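PDB 6HVG: alternansucrase from Leuconostoc mesenteroides, which is a large, calcium-containing protein of glycoside hydrolase family 70, built around a TIM-barrel-like catalytic domain and carrying choline-binding-type repeats. Local coordinates for residues Q590-M601 with D627-F638. Numbering follows the deposited sequence.
Sequences QAEQLNWLHYLM and DADLLKIAGDYF
Y637 lays its ring across helix 590-601 as a knob in the hole formed by L594, L597, H598 and M601. With CG anti to the backbone N (chi1 174°), the ring is directed at the neighbouring helix. L594 CD1 comes to 3.5 Å from Y637 CD1, while L597 CD2 packs beside Y637 CD2, on the other ortho carbon. A tyrosine suits this place because its flat ring fills the hole between leucines and its hydroxyl finds a polar partner beyond them: Y637 OH is hydrogen-bonded to H598 ND1 at 2.7 Å. The imidazole and phenol meet rim to rim, their planes 84° apart.

At the C-terminal side, M601 SD reaches F638 CZ at 3.6 Å, an oblique Met-aromatic contact that the bent, flexible thioether chain makes possible. Toward the other end, the branched I633 spreads two methyls over helix 590-601, CG2 against L594 CD1 (3.9 Å) and CD1 against Q590 CB. Beyond this apolar patch the extended Q590 chain carries its amide to D629, where NE2 donates to the anti lone pair of OD2 (3.1 Å), which is tilted somewhat from the amide plane. Q590 NE2 is also bonded to the N584 carbonyl, and D629 OD2 to S1229, so the buried polar ends are shared with loops. D627 OD1 accepts from D629 N, a capping bond at the turn into the helix, while its OD2 bonds the hydroxyl of S1229.

The two helix segments run in the same general direction but cross at -43°, with L597 and A634 also touching I618 and W1156 on strands 617-620 and 1151-1156: helices packed side by side against the parallel strands of a TIM-barrel-like domain.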
loop_
_atom_site.group_PDB
_atom_site.type_symbol
_atom_site.label_atom_id
_atom_site.label_comp_id
_atom_site.label_asym_id
_atom_site.label_seq_id
_atom_site.Cartn_x
_atom_site.Cartn_y
_atom_site.Cartn_z
ATOM N N GLN A 590 -16.234 22.186 -2.563
ATOM C CA GLN A 590 -16.468 22.363 -1.140
ATOM C C GLN A 590 -17.948 22.571 -0.830
ATOM O O GLN A 590 -18.472 21.991 0.125
ATOM C CB GLN A 590 -15.643 23.526 -0.593
ATOM C CG GLN A 590 -14.152 23.239 -0.557
ATOM C CD GLN A 590 -13.337 24.386 0.014
ATOM O OE1 GLN A 590 -13.860 25.472 0.254
ATOM N NE2 GLN A 590 -12.031 24.150 0.221
ATOM N N ALA A 591 -18.619 23.381 -1.638
ATOM C CA ALA A 591 -20.068 23.599 -1.496
ATOM C C ALA A 591 -20.824 22.286 -1.677
ATOM O O ALA A 591 -21.778 22.011 -0.945
ATOM C CB ALA A 591 -20.579 24.629 -2.514
ATOM N N GLU A 592 -20.409 21.485 -2.658
ATOM C CA GLU A 592 -21.075 20.214 -2.933
ATOM C C GLU A 592 -20.902 19.231 -1.760
ATOM O O GLU A 592 -21.809 18.477 -1.434
ATOM C CB GLU A 592 -20.546 19.623 -4.232
ATOM C CG GLU A 592 -21.030 18.218 -4.524
ATOM C CD GLU A 592 -22.523 18.053 -4.346
ATOM O OE1 GLU A 592 -23.270 19.026 -4.554
ATOM O OE2 GLU A 592 -22.932 16.919 -4.049
ATOM N N GLN A 593 -19.743 19.270 -1.112
ATOM C CA GLN A 593 -19.502 18.424 0.046
ATOM C C GLN A 593 -20.431 18.832 1.202
ATOM O O GLN A 593 -20.857 17.993 1.978
ATOM C CB GLN A 593 -18.052 18.500 0.505
ATOM C CG GLN A 593 -17.004 18.082 -0.489
ATOM C CD GLN A 593 -16.973 16.610 -0.756
ATOM O OE1 GLN A 593 -17.827 15.831 -0.341
ATOM N NE2 GLN A 593 -15.955 16.222 -1.450
ATOM N N LEU A 594 -20.710 20.127 1.322
ATOM C CA LEU A 594 -21.666 20.606 2.317
ATOM C C LEU A 594 -23.083 20.162 1.984
ATOM O O LEU A 594 -23.857 19.836 2.877
ATOM C CB LEU A 594 -21.614 22.140 2.404
ATOM C CG LEU A 594 -22.574 22.813 3.388
ATOM C CD1 LEU A 594 -22.272 22.335 4.807
ATOM C CD2 LEU A 594 -22.466 24.325 3.250
ATOM N N ASN A 595 -23.435 20.194 0.695
ATOM C CA ASN A 595 -24.747 19.715 0.238
ATOM C C ASN A 595 -24.936 18.259 0.640
ATOM O O ASN A 595 -25.972 17.896 1.196
ATOM C CB ASN A 595 -24.887 19.856 -1.283
ATOM C CG ASN A 595 -26.339 19.826 -1.759
ATOM O OD1 ASN A 595 -27.086 20.788 -1.553
ATOM N ND2 ASN A 595 -26.747 18.728 -2.393
ATOM N N TRP A 596 -23.905 17.448 0.383
ATOM C CA TRP A 596 -23.910 16.038 0.749
ATOM C C TRP A 596 -24.035 15.866 2.238
ATOM O O TRP A 596 -24.780 15.006 2.711
ATOM C CB TRP A 596 -22.633 15.380 0.262
ATOM C CG TRP A 596 -22.603 13.875 0.341
ATOM C CD1 TRP A 596 -23.643 13.025 0.182
ATOM C CD2 TRP A 596 -21.448 13.064 0.519
ATOM N NE1 TRP A 596 -23.212 11.728 0.278
ATOM C CE2 TRP A 596 -21.863 11.733 0.484
ATOM C CE3 TRP A 596 -20.104 13.341 0.734
ATOM C CZ2 TRP A 596 -20.981 10.670 0.640
ATOM C CZ3 TRP A 596 -19.221 12.278 0.897
ATOM C CH2 TRP A 596 -19.664 10.965 0.830
ATOM N N LEU A 597 -23.308 16.692 2.979
ATOM C CA LEU A 597 -23.349 16.663 4.445
ATOM C C LEU A 597 -24.723 16.997 4.966
ATOM O O LEU A 597 -25.195 16.367 5.895
ATOM C CB LEU A 597 -22.346 17.638 5.030
ATOM C CG LEU A 597 -22.314 17.756 6.544
ATOM C CD1 LEU A 597 -21.974 16.422 7.201
ATOM C CD2 LEU A 597 -21.318 18.834 6.929
ATOM N N HIS A 598 -25.369 17.989 4.381
ATOM C CA HIS A 598 -26.735 18.329 4.763
ATOM C C HIS A 598 -27.625 17.150 4.477
ATOM O O HIS A 598 -28.442 16.769 5.315
ATOM C CB HIS A 598 -27.216 19.540 3.987
ATOM C CG HIS A 598 -28.617 19.950 4.305
ATOM N ND1 HIS A 598 -28.925 20.809 5.340
ATOM C CD2 HIS A 598 -29.785 19.666 3.685
ATOM C CE1 HIS A 598 -30.228 21.019 5.357
ATOM N NE2 HIS A 598 -30.772 20.340 4.361
ATOM N N TYR A 599 -27.453 16.558 3.299
ATOM C CA TYR A 599 -28.266 15.424 2.868
ATOM C C TYR A 599 -28.193 14.262 3.855
ATOM O O TYR A 599 -29.209 13.619 4.127
ATOM C CB TYR A 599 -27.836 14.981 1.480
ATOM C CG TYR A 599 -28.433 13.697 0.964
ATOM C CD1 TYR A 599 -29.649 13.689 0.325
ATOM C CD2 TYR A 599 -27.747 12.502 1.064
ATOM C CE1 TYR A 599 -30.171 12.522 -0.210
ATOM C CE2 TYR A 599 -28.253 11.332 0.532
ATOM C CZ TYR A 599 -29.461 11.350 -0.104
ATOM O OH TYR A 599 -29.995 10.189 -0.630
ATOM N N LEU A 600 -27.015 14.011 4.412
ATOM C CA LEU A 600 -26.859 12.917 5.376
ATOM C C LEU A 600 -27.490 13.266 6.720
ATOM O O LEU A 600 -28.171 12.431 7.316
ATOM C CB LEU A 600 -25.382 12.542 5.553
ATOM C CG LEU A 600 -24.700 11.969 4.306
ATOM C CD1 LEU A 600 -23.196 12.032 4.425
ATOM C CD2 LEU A 600 -25.141 10.538 4.003
ATOM N N MET A 601 -27.281 14.496 7.189
ATOM C CA MET A 601 -27.828 14.935 8.482
ATOM C C MET A 601 -29.332 15.182 8.432
ATOM O O MET A 601 -29.965 15.304 9.471
ATOM C CB MET A 601 -27.134 16.205 8.969
ATOM C CG MET A 601 -25.634 16.088 9.204
ATOM S SD MET A 601 -25.191 14.899 10.477
ATOM C CE MET A 601 -24.800 13.522 9.400
ATOM N N ASP A 627 -8.378 18.279 1.671
ATOM C CA ASP A 627 -8.185 19.687 2.059
ATOM C C ASP A 627 -8.854 19.950 3.405
ATOM O O ASP A 627 -10.061 19.752 3.576
ATOM C CB ASP A 627 -8.747 20.635 0.984
ATOM C CG ASP A 627 -8.306 22.084 1.174
ATOM O OD1 ASP A 627 -8.401 22.633 2.290
ATOM O OD2 ASP A 627 -7.889 22.695 0.186
ATOM N N ALA A 628 -8.058 20.393 4.365
ATOM C CA ALA A 628 -8.523 20.526 5.742
ATOM C C ALA A 628 -9.643 21.571 5.946
ATOM O O ALA A 628 -10.244 21.634 7.016
ATOM C CB ALA A 628 -7.340 20.828 6.637
ATOM N N ASP A 629 -9.914 22.391 4.937
ATOM C CA ASP A 629 -11.086 23.269 4.960
ATOM C C ASP A 629 -12.375 22.524 5.259
ATOM O O ASP A 629 -13.286 23.083 5.859
ATOM C CB ASP A 629 -11.260 23.972 3.615
ATOM C CG ASP A 629 -10.256 25.098 3.382
ATOM O OD1 ASP A 629 -9.661 25.617 4.362
ATOM O OD2 ASP A 629 -10.100 25.475 2.195
ATOM N N LEU A 630 -12.457 21.268 4.843
ATOM C CA LEU A 630 -13.653 20.484 5.061
ATOM C C LEU A 630 -14.007 20.350 6.529
ATOM O O LEU A 630 -15.180 20.184 6.867
ATOM C CB LEU A 630 -13.532 19.093 4.422
ATOM C CG LEU A 630 -13.477 19.022 2.898
ATOM C CD1 LEU A 630 -13.508 17.571 2.443
ATOM C CD2 LEU A 630 -14.612 19.806 2.257
ATOM N N LEU A 631 -13.011 20.390 7.405
ATOM C CA LEU A 631 -13.275 20.283 8.827
ATOM C C LEU A 631 -14.011 21.523 9.318
ATOM O O LEU A 631 -14.968 21.415 10.112
ATOM C CB LEU A 631 -11.979 20.087 9.621
ATOM C CG LEU A 631 -11.085 18.906 9.255
ATOM C CD1 LEU A 631 -9.967 18.752 10.260
ATOM C CD2 LEU A 631 -11.864 17.615 9.176
ATOM N N LYS A 632 -13.561 22.686 8.846
ATOM C CA LYS A 632 -14.177 23.975 9.183
ATOM C C LYS A 632 -15.582 24.081 8.611
ATOM O O LYS A 632 -16.498 24.537 9.300
ATOM C CB LYS A 632 -13.333 25.116 8.638
ATOM C CG LYS A 632 -13.634 26.454 9.260
ATOM C CD LYS A 632 -13.291 27.599 8.329
ATOM C CE LYS A 632 -13.277 28.936 9.067
ATOM N NZ LYS A 632 -14.571 29.268 9.739
ATOM N N ILE A 633 -15.754 23.635 7.367
ATOM C CA ILE A 633 -17.064 23.642 6.723
ATOM C C ILE A 633 -18.055 22.801 7.507
ATOM O O ILE A 633 -19.177 23.228 7.775
ATOM C CB ILE A 633 -16.984 23.143 5.267
ATOM C CG1 ILE A 633 -16.201 24.145 4.411
ATOM C CG2 ILE A 633 -18.376 22.930 4.672
ATOM C CD1 ILE A 633 -15.581 23.521 3.176
ATOM N N ALA A 634 -17.633 21.602 7.866
ATOM C CA ALA A 634 -18.446 20.707 8.683
ATOM C C ALA A 634 -18.721 21.301 10.072
ATOM O O ALA A 634 -19.855 21.288 10.545
ATOM C CB ALA A 634 -17.738 19.373 8.829
ATOM N N GLY A 635 -17.681 21.787 10.741
ATOM C CA GLY A 635 -17.840 22.339 12.074
ATOM C C GLY A 635 -18.832 23.487 12.113
ATOM O O GLY A 635 -19.753 23.517 12.959
ATOM N N ASP A 636 -18.636 24.437 11.201
ATOM C CA ASP A 636 -19.473 25.633 11.126
ATOM C C ASP A 636 -20.931 25.329 10.782
ATOM O O ASP A 636 -21.826 26.029 11.247
ATOM C CB ASP A 636 -18.864 26.626 10.126
ATOM C CG ASP A 636 -17.532 27.186 10.609
ATOM O OD1 ASP A 636 -17.090 26.796 11.713
ATOM O OD2 ASP A 636 -16.928 28.013 9.889
ATOM N N TYR A 637 -21.148 24.300 9.970
ATOM C CA TYR A 637 -22.486 23.822 9.620
ATOM C C TYR A 637 -23.214 23.341 10.866
ATOM O O TYR A 637 -24.328 23.756 11.145
ATOM C CB TYR A 637 -22.395 22.687 8.584
ATOM C CG TYR A 637 -23.717 22.033 8.282
ATOM C CD1 TYR A 637 -24.634 22.621 7.399
ATOM C CD2 TYR A 637 -24.080 20.846 8.902
ATOM C CE1 TYR A 637 -25.860 22.030 7.148
ATOM C CE2 TYR A 637 -25.305 20.253 8.646
ATOM C CZ TYR A 637 -26.181 20.857 7.775
ATOM O OH TYR A 637 -27.383 20.278 7.523
ATOM N N PHE A 638 -22.552 22.491 11.637
ATOM C CA PHE A 638 -23.102 22.019 12.904
ATOM C C PHE A 638 -23.353 23.153 13.914
ATOM O O PHE A 638 -24.324 23.101 14.676
ATOM C CB PHE A 638 -22.190 20.970 13.533
ATOM C CG PHE A 638 -22.379 19.584 12.976
ATOM C CD1 PHE A 638 -22.033 19.291 11.674
ATOM C CD2 PHE A 638 -22.840 18.563 13.779
ATOM C CE1 PHE A 638 -22.173 18.021 11.167
ATOM C CE2 PHE A 638 -23.009 17.287 13.266
ATOM C CZ PHE A 638 -22.683 17.024 11.955
#